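Side-chain contacts in kelch domain-containing protein (Colletotrichum graminicola M1.001, PDB 5C86), which probably oxidises alcohols at a mononuclear copper site, as a fungal member of the AA5 copper radical oxidase family: residues L21-G26 / T76-D81; R83-G88 / A93-L98; Q121-C124 / K130-V133. All blocks are in the same frame, centred on the assembly; numbering follows the deposited sequence. Where two conformers were deposited one is given.

Interaction 1 of 3, residues L21-G26 / T76-D81; sequences LVPETG and TSLDAD
Leu78 meets the carbonyl of Leu21 and the ring of Pro23 in a small, buried, mainly apolar contact between two neighbouring blades of the beta-propeller, with no hydrogen bond across it. Segment 21-26 is the turn that joins strands 18-21 and 28-31 of one blade; 76-81 closes strand 75-78, an edge strand of the next blade's sheet, and runs on into its turn. Together they bury 67 Å². One methyl branch of Leu78 does the touching: CD2 lies 4.5 Å from CG of the Pro23 ring and 4.4 Å from the carbonyl oxygen of Leu21, both at loose van der Waals range. The Leu78 side chain leaves its strand toward the turn, with CG turned away from its own carbonyl carbon and beside the backbone N (chi1 -81°).

Backbone bonds hold the turn of 21-26 in shape. Gly26 N donates to Val22 O over 2.8 Å, while a weaker bond joins Thr25 N to Pro23 O. On the other side the chain turns at Asp79, whose OD1 accepts from Asp81 N at 3.0 Å, an Asx turn in which the donor comes from above the carboxylate plane.

Strand 412-422 of the C-terminal domain covers this contact: Leu21 and Leu78 both touch Val418, and Leu78 also touches Ala420. Pro23 rests on Tyr460 of strand 459-466. A backbone hydrogen bond between Leu21 and Ser419 belongs to the antiparallel pairing of strand 18-21 with strand 412-422. Propeller and C-terminal E-set domain therefore meet here, as in the galactose oxidase fold, a seven-bladed kelch propeller joined to that domain.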
ATOM      1  N   LEU A  21       3.432   8.023  -2.154  1.00 12.79           N
ATOM      2  CA  LEU A  21       3.584   9.217  -1.296  1.00 13.60           C
ATOM      3  C   LEU A  21       5.047   9.505  -1.205  1.00 15.21           C
ATOM      4  O   LEU A  21       5.850   8.640  -0.909  1.00 14.27           O
ATOM      5  CB  LEU A  21       2.999   8.958   0.102  1.00 15.37           C
ATOM      6  CG  LEU A  21       3.059  10.167   1.015  1.00 15.83           C
ATOM      7  CD1 LEU A  21       2.045  11.148   0.608  1.00 17.84           C
ATOM      8  CD2 LEU A  21       2.757   9.736   2.416  1.00 17.36           C
ATOM      9  N   VAL A  22       5.450  10.754  -1.512  1.00 15.73           N
ATOM     10  CA  VAL A  22       6.851  11.110  -1.509  1.00 17.53           C
ATOM     11  C   VAL A  22       7.306  11.404  -0.031  1.00 14.56           C
ATOM     12  O   VAL A  22       6.715  12.249   0.645  1.00 16.54           O
ATOM     13  CB  VAL A  22       7.047  12.359  -2.374  1.00 18.88           C
ATOM     14  CG1 VAL A  22       8.495  12.772  -2.351  1.00 21.14           C
ATOM     15  CG2 VAL A  22       6.545  12.103  -3.832  1.00 20.42           C
ATOM     16  N   PRO A  23       8.319  10.693   0.418  1.00 15.84           N
ATOM     17  CA  PRO A  23       8.796  11.029   1.774  1.00 19.28           C
ATOM     18  C   PRO A  23       9.178  12.477   1.965  1.00 20.00           C
ATOM     19  O   PRO A  23       9.596  13.152   1.036  1.00 19.95           O
ATOM     20  CB  PRO A  23       9.994  10.142   1.941  1.00 17.82           C
ATOM     21  CG  PRO A  23       9.795   8.966   1.078  1.00 17.99           C
ATOM     22  CD  PRO A  23       9.052   9.568  -0.116  1.00 17.66           C
ATOM     23  N   GLU A  24       8.949  12.978   3.183  0.64 18.62           N
ATOM     24  CA  GLU A  24       9.370  14.299   3.687  0.64 20.60           C
ATOM     25  C   GLU A  24       8.478  15.388   3.189  0.64 17.52           C
ATOM     26  O   GLU A  24       7.975  16.170   3.972  0.64 21.95           O
ATOM     27  CB  GLU A  24      10.845  14.649   3.389  0.64 23.03           C
ATOM     28  CG  GLU A  24      11.803  14.057   4.364  0.64 24.74           C
ATOM     29  CD  GLU A  24      13.238  14.332   4.006  0.64 27.64           C
ATOM     30  OE1 GLU A  24      13.529  15.261   3.180  0.64 23.88           O
ATOM     31  OE2 GLU A  24      14.044  13.527   4.511  0.64 29.35           O
ATOM     32  N   THR A  25       8.207  15.425   1.879  1.00 19.13           N
ATOM     33  CA  THR A  25       7.246  16.462   1.385  1.00 20.36           C
ATOM     34  C   THR A  25       5.821  16.040   1.544  1.00 18.14           C
ATOM     35  O   THR A  25       4.917  16.836   1.724  1.00 20.93           O
ATOM     36  CB  THR A  25       7.451  16.804  -0.070  1.00 21.73           C
ATOM     37  OG1 THR A  25       7.303  15.609  -0.842  1.00 19.94           O
ATOM     38  CG2 THR A  25       8.840  17.375  -0.305  1.00 26.78           C
ATOM     39  N   GLY A  26       5.607  14.723   1.439  1.00 17.43           N
ATOM     40  CA  GLY A  26       4.256  14.265   1.366  1.00 17.13           C
ATOM     41  C   GLY A  26       3.469  14.561   0.087  1.00 16.65           C
ATOM     42  O   GLY A  26       2.283  14.443   0.066  1.00 16.10           O
ATOM     43  N   THR A  76       6.028  -2.611  -6.793  1.00 13.69           N
ATOM     44  CA  THR A  76       6.496  -1.320  -6.198  1.00 12.56           C
ATOM     45  C   THR A  76       6.918  -1.637  -4.773  1.00 13.26           C
ATOM     46  O   THR A  76       6.237  -2.408  -4.056  1.00 12.46           O
ATOM     47  CB  THR A  76       5.475  -0.260  -6.175  1.00 14.38           C
ATOM     48  OG1 THR A  76       4.346  -0.656  -5.373  1.00 16.26           O
ATOM     49  CG2 THR A  76       4.991   0.056  -7.518  1.00 15.47           C
ATOM     50  N   SER A  77       7.962  -0.996  -4.306  1.00 12.92           N
ATOM     51  CA  SER A  77       8.349  -1.019  -2.878  1.00 12.96           C
ATOM     52  C   SER A  77       9.153   0.187  -2.555  1.00 14.67           C
ATOM     53  O   SER A  77       9.788   0.772  -3.460  1.00 14.64           O
ATOM     54  CB  SER A  77       9.162  -2.239  -2.492  1.00 13.11           C
ATOM     55  OG  SER A  77       8.422  -3.468  -2.628  1.00 16.50           O
ATOM     56  N   LEU A  78       9.114   0.643  -1.294  1.00 12.73           N
ATOM     57  CA  LEU A  78      10.020   1.657  -0.793  1.00 13.42           C
ATOM     58  C   LEU A  78      11.103   1.043   0.035  1.00 13.19           C
ATOM     59  O   LEU A  78      10.858   0.234   0.888  1.00 14.50           O
ATOM     60  CB  LEU A  78       9.306   2.671   0.037  1.00 14.40           C
ATOM     61  CG  LEU A  78       8.611   3.720  -0.786  1.00 15.66           C
ATOM     62  CD1 LEU A  78       7.355   3.149  -1.442  1.00 19.30           C
ATOM     63  CD2 LEU A  78       8.157   4.950  -0.035  1.00 19.71           C
ATOM     64  N   ASP A  79      12.353   1.373  -0.239  1.00 14.36           N
ATOM     65  CA  ASP A  79      13.448   0.771   0.461  1.00 14.44           C
ATOM     66  C   ASP A  79      13.784   1.517   1.775  1.00 15.40           C
ATOM     67  O   ASP A  79      13.092   2.436   2.173  1.00 15.40           O
ATOM     68  CB  ASP A  79      14.719   0.649  -0.462  1.00 16.79           C
ATOM     69  CG  ASP A  79      15.489   1.911  -0.635  1.00 19.75           C
ATOM     70  OD1 ASP A  79      15.150   3.038  -0.172  1.00 17.79           O
ATOM     71  OD2 ASP A  79      16.528   1.781  -1.415  1.00 21.86           O
ATOM     72  N   ALA A  80      14.857   1.044   2.434  1.00 16.03           N
ATOM     73  CA  ALA A  80      15.239   1.606   3.747  1.00 16.34           C
ATOM     74  C   ALA A  80      15.482   3.107   3.743  1.00 17.12           C
ATOM     75  O   ALA A  80      15.309   3.782   4.787  1.00 18.14           O
ATOM     76  CB  ALA A  80      16.412   0.878   4.271  1.00 19.87           C
ATOM     77  N   ASP A  81      15.895   3.702   2.608  1.00 17.18           N
ATOM     78  CA  ASP A  81      16.112   5.111   2.497  1.00 18.30           C
ATOM     79  C   ASP A  81      15.039   5.911   1.837  1.00 17.78           C
ATOM     80  O   ASP A  81      15.210   7.057   1.510  1.00 19.50           O
ATOM     81  CB  ASP A  81      17.501   5.379   1.858  1.00 22.77           C
ATOM     82  CG  ASP A  81      18.629   4.790   2.684  1.00 28.06           C
ATOM     83  OD1 ASP A  81      18.743   5.113   3.908  1.00 29.20           O
ATOM     84  OD2 ASP A  81      19.328   3.919   2.157  1.00 33.85           O
TER

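Interaction 2 of 3, residues R83-G88 / A93-L98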
ATOM      1  N   ARG A  83      13.721   5.291  -1.104  1.00 15.31           N
ATOM      2  CA  ARG A  83      13.721   5.251  -2.546  1.00 16.58           C
ATOM      3  C   ARG A  83      12.587   4.361  -3.000  1.00 14.42           C
ATOM      4  O   ARG A  83      12.319   3.343  -2.346  1.00 16.30           O
ATOM      5  CB  ARG A  83      15.066   4.669  -3.020  1.00 16.29           C
ATOM      6  CG  ARG A  83      16.225   5.554  -2.590  1.00 18.98           C
ATOM      7  CD  ARG A  83      17.497   5.119  -3.291  1.00 19.50           C
ATOM      8  NE  ARG A  83      17.716   3.718  -3.127  1.00 21.40           N
ATOM      9  CZ  ARG A  83      18.493   2.927  -3.879  1.00 22.48           C
ATOM     10  NH1 ARG A  83      19.272   3.446  -4.851  1.00 24.10           N
ATOM     11  NH2 ARG A  83      18.577   1.656  -3.597  1.00 22.96           N
ATOM     12  N   ILE A  84      11.919   4.786  -4.070  1.00 14.98           N
ATOM     13  CA  ILE A  84      10.818   3.999  -4.685  1.00 14.54           C
ATOM     14  C   ILE A  84      11.398   3.107  -5.767  1.00 14.16           C
ATOM     15  O   ILE A  84      11.951   3.608  -6.751  1.00 16.28           O
ATOM     16  CB  ILE A  84       9.739   4.905  -5.249  1.00 14.02           C
ATOM     17  CG1 ILE A  84       9.249   5.929  -4.246  1.00 17.37           C
ATOM     18  CG2 ILE A  84       8.622   4.029  -5.808  1.00 15.01           C
ATOM     19  CD1 ILE A  84       8.486   7.025  -4.834  1.00 19.20           C
ATOM     20  N   ILE A  85      11.362   1.835  -5.514  1.00 12.73           N
ATOM     21  CA  ILE A  85      11.888   0.822  -6.426  1.00 13.45           C
ATOM     22  C   ILE A  85      10.753   0.174  -7.188  1.00 14.11           C
ATOM     23  O   ILE A  85       9.872  -0.462  -6.576  1.00 14.65           O
ATOM     24  CB  ILE A  85      12.736  -0.181  -5.691  1.00 15.10           C
ATOM     25  CG1 ILE A  85      14.013   0.498  -5.042  1.00 15.85           C
ATOM     26  CG2 ILE A  85      13.195  -1.327  -6.630  1.00 17.57           C
ATOM     27  CD1 ILE A  85      14.923  -0.411  -4.242  1.00 19.27           C
ATOM     28  N   VAL A  86      10.726   0.304  -8.531  1.00 14.70           N
ATOM     29  CA  VAL A  86       9.680  -0.177  -9.375  1.00 14.46           C
ATOM     30  C   VAL A  86      10.241  -1.242 -10.323  1.00 15.26           C
ATOM     31  O   VAL A  86      11.234  -0.992 -11.001  1.00 15.81           O
ATOM     32  CB  VAL A  86       9.023   0.988 -10.100  1.00 14.57           C
ATOM     33  CG1 VAL A  86       7.943   0.563 -11.024  1.00 14.30           C
ATOM     34  CG2 VAL A  86       8.464   2.039  -9.144  1.00 14.87           C
ATOM     35  N   THR A  87       9.591  -2.378 -10.396  1.00 13.17           N
ATOM     36  CA  THR A  87      10.097  -3.557 -11.098  1.00 14.48           C
ATOM     37  C   THR A  87       9.137  -3.972 -12.173  1.00 15.03           C
ATOM     38  O   THR A  87       7.942  -4.149 -11.958  1.00 13.79           O
ATOM     39  CB  THR A  87      10.323  -4.723 -10.172  1.00 14.59           C
ATOM     40  OG1 THR A  87       9.226  -4.893  -9.204  1.00 15.09           O
ATOM     41  CG2 THR A  87      11.565  -4.544  -9.401  1.00 15.72           C
ATOM     42  N   GLY A  88       9.685  -4.268 -13.361  1.00 14.51           N
ATOM     43  CA  GLY A  88       8.893  -4.968 -14.410  1.00 13.63           C
ATOM     44  C   GLY A  88       7.752  -4.174 -14.924  1.00 12.51           C
ATOM     45  O   GLY A  88       7.751  -2.943 -14.978  1.00 15.13           O
ATOM     46  N   ALA A  93      11.720  -6.719 -17.731  1.00 16.71           N
ATOM     47  CA  ALA A  93      12.908  -7.166 -17.029  1.00 17.61           C
ATOM     48  C   ALA A  93      13.464  -6.020 -16.113  1.00 16.21           C
ATOM     49  O   ALA A  93      14.350  -6.320 -15.314  1.00 21.18           O
ATOM     50  CB  ALA A  93      14.021  -7.551 -18.056  1.00 19.76           C
ATOM     51  N   LYS A  94      12.993  -4.778 -16.284  1.00 17.58           N
ATOM     52  CA  LYS A  94      13.676  -3.555 -15.763  1.00 17.19           C
ATOM     53  C   LYS A  94      13.399  -3.299 -14.275  1.00 18.24           C
ATOM     54  O   LYS A  94      12.337  -3.654 -13.720  1.00 17.81           O
ATOM     55  CB  LYS A  94      13.354  -2.332 -16.575  1.00 19.23           C
ATOM     56  CG  LYS A  94      13.855  -2.583 -18.040  1.00 22.83           C
ATOM     57  CD  LYS A  94      14.141  -1.367 -18.800  1.00 27.74           C
ATOM     58  CE  LYS A  94      15.132  -1.698 -19.929  1.00 30.59           C
ATOM     59  NZ  LYS A  94      15.097  -0.553 -20.825  1.00 37.40           N
ATOM     60  N   THR A  95      14.393  -2.771 -13.617  1.00 17.98           N
ATOM     61  CA  THR A  95      14.270  -2.214 -12.219  1.00 17.17           C
ATOM     62  C   THR A  95      14.652  -0.734 -12.319  1.00 18.81           C
ATOM     63  O   THR A  95      15.724  -0.397 -12.877  1.00 18.54           O
ATOM     64  CB  THR A  95      15.162  -2.934 -11.250  1.00 16.98           C
ATOM     65  OG1 THR A  95      14.883  -4.329 -11.219  1.00 19.20           O
ATOM     66  CG2 THR A  95      14.884  -2.450  -9.827  1.00 17.18           C
ATOM     67  N   SER A  96      13.793   0.174 -11.905  1.00 15.23           N
ATOM     68  CA  SER A  96      14.072   1.551 -11.804  1.00 15.84           C
ATOM     69  C   SER A  96      13.932   2.101 -10.375  1.00 16.64           C
ATOM     70  O   SER A  96      13.169   1.509  -9.589  1.00 16.54           O
ATOM     71  CB  SER A  96      13.191   2.326 -12.612  1.00 16.24           C
ATOM     72  OG  SER A  96      13.234   1.970 -14.009  1.00 18.76           O
ATOM     73  N   VAL A  97      14.572   3.236 -10.097  1.00 17.00           N
ATOM     74  CA  VAL A  97      14.580   3.820  -8.756  1.00 15.85           C
ATOM     75  C   VAL A  97      14.361   5.309  -8.856  1.00 17.96           C
ATOM     76  O   VAL A  97      14.920   5.989  -9.732  1.00 18.18           O
ATOM     77  CB  VAL A  97      15.740   3.332  -7.902  1.00 17.35           C
ATOM     78  CG1 VAL A  97      17.100   3.810  -8.407  1.00 18.13           C
ATOM     79  CG2 VAL A  97      15.546   3.791  -6.453  1.00 16.77           C
ATOM     80  N   LEU A  98      13.485   5.879  -8.012  1.00 14.64           N
ATOM     81  CA  LEU A  98      13.400   7.261  -7.799  1.00 16.69           C
ATOM     82  C   LEU A  98      13.827   7.547  -6.375  1.00 17.35           C
ATOM     83  O   LEU A  98      13.117   7.125  -5.393  1.00 18.02           O
ATOM     84  CB  LEU A  98      12.035   7.864  -8.094  1.00 17.56           C
ATOM     85  CG  LEU A  98      11.856   9.336  -7.813  1.00 19.04           C
ATOM     86  CD1 LEU A  98      12.739  10.191  -8.721  1.00 20.97           C
ATOM     87  CD2 LEU A  98      10.443   9.808  -8.010  1.00 20.10           C
TER
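Ile84 to Thr87 pair with Thr95 to Leu98 as the two middle strands of a four-stranded propeller blade, an antiparallel beta hairpin whose short segment axes approach to 4.8 Å, their N-to-C directions 159° apart. Ile84 with Leu98 and Val86 with Ser96 are hydrogen-bonded pairs. Each makes two backbone bonds, and Gly88 N adds a fifth to Lys94 O, short at 2.7 Å and nearly straight (174°). The pairs between them, Ile85 with Val97 and Thr87 with Thr95, are non-hydrogen-bonded.

On the face bearing Ile85 and Val97, CG1 of Ile85 lies beside CG2 of Val97 at 3.9 Å. Thr95 CG2 touches two CG2 methyls, 3.8 Å from that of Ile85 and 3.9 Å from that of Thr87, while its OG1 binds Ser112 O. This face packs on Ile131 and Val133 of the next blade. Ile84, Val86, Ser96 and Leu98 lie on the other face, where Ser96 OG is bonded to His69.

Arg83 crosses Val97, its chain bent at chi3 (-52°), and its NE forms a salt bridge with Asp79. Val97 CG2 sits 3.6 Å from Arg83 CB and covers one guanidinium face off-centre, toward the rim.

Interaction 3 of 3, residues Q121-C124 / K130-V133; sequences QSSC and KIFV
Gln121 lies beside the first strand of a kelch-motif blade, and its CG rests 4.3 Å from CB of Val133 on the antiparallel partner strand. The two strands form a beta hairpin, 122-125 with 131-134; their segment axes pass 4.6 Å apart, with N-to-C directions 159° apart. The amide of Gln121 turns to the neighbouring blade, where NE2 makes a weak bond to Thr87 O. Its backbone follows directly on Tyr120, a copper ligand in another crystal structure of this protein.

Ser122 contributes its backbone to the pairing: its O is approached by the CA-H of Val133 over 3.2 Å. Its hydroxyl is bonded to Ala179 O, on the side of the following blade.

Ser123 faces Val133 in a non-hydrogen-bonded pair. With OG anti to the backbone N (chi1 179°), the hydroxyl points toward the partner strand and touches two methyls, CG2 of Ile131 at a tight 3.1 Å and CG1 of Val133 at 3.7 Å. Its hydrogen-bond partner is the hydroxyl of Ser77 in the preceding blade.

Cys124 and Phe132 form a hydrogen-bonded pair. Cys124 N donates to Phe132 O at 2.9 Å, and Phe132 N returns a bond to Cys124 O at 2.8 Å. Both side chains sit on the face opposite Ser123 and touch Val189 of the next blade. Cys124 SG approaches the Phe132 ring at its edge, 82° off the normal, with SG 4.1 Å from CD2.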
ATOM      1  N   GLN A 121       3.431  -8.678 -10.603  1.00 12.64           N
ATOM      2  CA  GLN A 121       3.999  -9.309  -9.448  1.00 13.05           C
ATOM      3  C   GLN A 121       3.655  -8.439  -8.221  1.00 12.31           C
ATOM      4  O   GLN A 121       3.286  -7.285  -8.364  1.00 14.08           O
ATOM      5  CB  GLN A 121       5.515  -9.446  -9.593  1.00 12.72           C
ATOM      6  CG  GLN A 121       6.309  -8.176  -9.439  1.00 13.74           C
ATOM      7  CD  GLN A 121       6.534  -7.469 -10.752  1.00 15.33           C
ATOM      8  OE1 GLN A 121       5.738  -7.563 -11.712  1.00 14.35           O
ATOM      9  NE2 GLN A 121       7.671  -6.755 -10.835  1.00 15.38           N
ATOM     10  N   SER A 122       3.912  -9.011  -7.063  1.00 13.52           N
ATOM     11  CA  SER A 122       4.003  -8.196  -5.858  1.00 12.32           C
ATOM     12  C   SER A 122       5.473  -8.170  -5.426  1.00 13.68           C
ATOM     13  O   SER A 122       6.240  -9.163  -5.551  1.00 14.30           O
ATOM     14  CB  SER A 122       3.103  -8.780  -4.813  1.00 14.33           C
ATOM     15  OG  SER A 122       1.729  -8.602  -5.201  1.00 13.27           O
ATOM     16  N   SER A 123       5.823  -7.030  -4.854  1.00 12.06           N
ATOM     17  CA  SER A 123       7.129  -6.728  -4.345  1.00 12.73           C
ATOM     18  C   SER A 123       6.972  -6.277  -2.896  1.00 13.88           C
ATOM     19  O   SER A 123       6.072  -5.452  -2.606  1.00 13.52           O
ATOM     20  CB  SER A 123       7.631  -5.549  -5.175  1.00 13.36           C
ATOM     21  OG  SER A 123       8.931  -5.147  -4.745  1.00 15.82           O
ATOM     22  N   CYS A 124       7.902  -6.653  -2.056  1.00 12.91           N
ATOM     23  CA  CYS A 124       7.912  -6.103  -0.694  1.00 13.30           C
ATOM     24  C   CYS A 124       9.313  -5.970  -0.147  1.00 14.27           C
ATOM     25  O   CYS A 124      10.216  -6.754  -0.448  1.00 14.85           O
ATOM     26  CB  CYS A 124       7.074  -6.999   0.245  1.00 14.63           C
ATOM     27  SG  CYS A 124       7.653  -8.729   0.464  1.00 15.78           S
ATOM     28  N   LYS A 130      15.837  -5.844   2.039  1.00 15.94           N
ATOM     29  CA  LYS A 130      15.912  -6.390   0.672  1.00 15.81           C
ATOM     30  C   LYS A 130      14.551  -6.274   0.031  1.00 16.26           C
ATOM     31  O   LYS A 130      13.569  -5.996   0.715  1.00 16.21           O
ATOM     32  CB  LYS A 130      16.403  -7.849   0.701  1.00 16.55           C
ATOM     33  CG  LYS A 130      17.856  -7.901   1.138  1.00 20.12           C
ATOM     34  CD  LYS A 130      18.356  -9.322   1.090  1.00 23.42           C
ATOM     35  CE  LYS A 130      19.832  -9.322   1.478  1.00 26.55           C
ATOM     36  NZ  LYS A 130      20.297 -10.723   1.661  1.00 32.81           N
ATOM     37  N   ILE A 131      14.494  -6.458  -1.284  1.00 14.78           N
ATOM     38  CA  ILE A 131      13.211  -6.355  -2.034  1.00 15.56           C
ATOM     39  C   ILE A 131      12.870  -7.713  -2.605  1.00 16.73           C
ATOM     40  O   ILE A 131      13.642  -8.228  -3.478  1.00 17.77           O
ATOM     41  CB  ILE A 131      13.193  -5.341  -3.156  1.00 15.64           C
ATOM     42  CG1 ILE A 131      13.754  -3.968  -2.817  1.00 18.02           C
ATOM     43  CG2 ILE A 131      11.840  -5.325  -3.790  1.00 16.58           C
ATOM     44  CD1 ILE A 131      13.113  -3.233  -1.653  1.00 18.33           C
ATOM     45  N   PHE A 132      11.817  -8.343  -2.139  1.00 15.32           N
ATOM     46  CA  PHE A 132      11.394  -9.709  -2.571  1.00 14.67           C
ATOM     47  C   PHE A 132      10.296  -9.548  -3.581  1.00 16.93           C
ATOM     48  O   PHE A 132       9.320  -8.777  -3.327  1.00 14.91           O
ATOM     49  CB  PHE A 132      10.917 -10.509  -1.378  1.00 15.84           C
ATOM     50  CG  PHE A 132      10.339 -11.837  -1.667  1.00 15.60           C
ATOM     51  CD1 PHE A 132      11.120 -12.871  -2.190  1.00 16.97           C
ATOM     52  CD2 PHE A 132       8.976 -12.064  -1.467  1.00 17.10           C
ATOM     53  CE1 PHE A 132      10.580 -14.150  -2.331  1.00 16.24           C
ATOM     54  CE2 PHE A 132       8.426 -13.341  -1.688  1.00 18.21           C
ATOM     55  CZ  PHE A 132       9.228 -14.388  -2.121  1.00 17.33           C
ATOM     56  N   VAL A 133      10.403 -10.272  -4.702  1.00 14.51           N
ATOM     57  CA  VAL A 133       9.267 -10.304  -5.668  1.00 14.14           C
ATOM     58  C   VAL A 133       8.911 -11.737  -5.976  1.00 16.77           C
ATOM     59  O   VAL A 133       9.795 -12.641  -5.954  1.00 16.34           O
ATOM     60  CB  VAL A 133       9.539  -9.547  -6.985  1.00 14.48           C
ATOM     61  CG1 VAL A 133       9.973  -8.109  -6.775  1.00 15.35           C
ATOM     62  CG2 VAL A 133      10.648 -10.195  -7.803  1.00 15.57           C
TER

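Interactions 1 and 2 share one blade: Ser77 O accepts a probable backbone hydrogen bond from Ile85 N at 2.8 Å, which ties strand 75-78 to strand 84-87. Interaction 3 belongs to the next blade and meets both. Its Ser123 OG lies 2.7 Å from Ser77 OG of interaction 1, and Ile131 CG1 packs 4.0 Å from Ile85 CD1 of interaction 2. The centres of interactions 2 and 3 are 11 Å apart. The copper site, empty here, lies near interactions 2 and 3: the Gln121 side chain is about 5 Å from that of Tyr120, and the Val86 side chain about 10 Å from that of His423. Interaction 1 lies away from it.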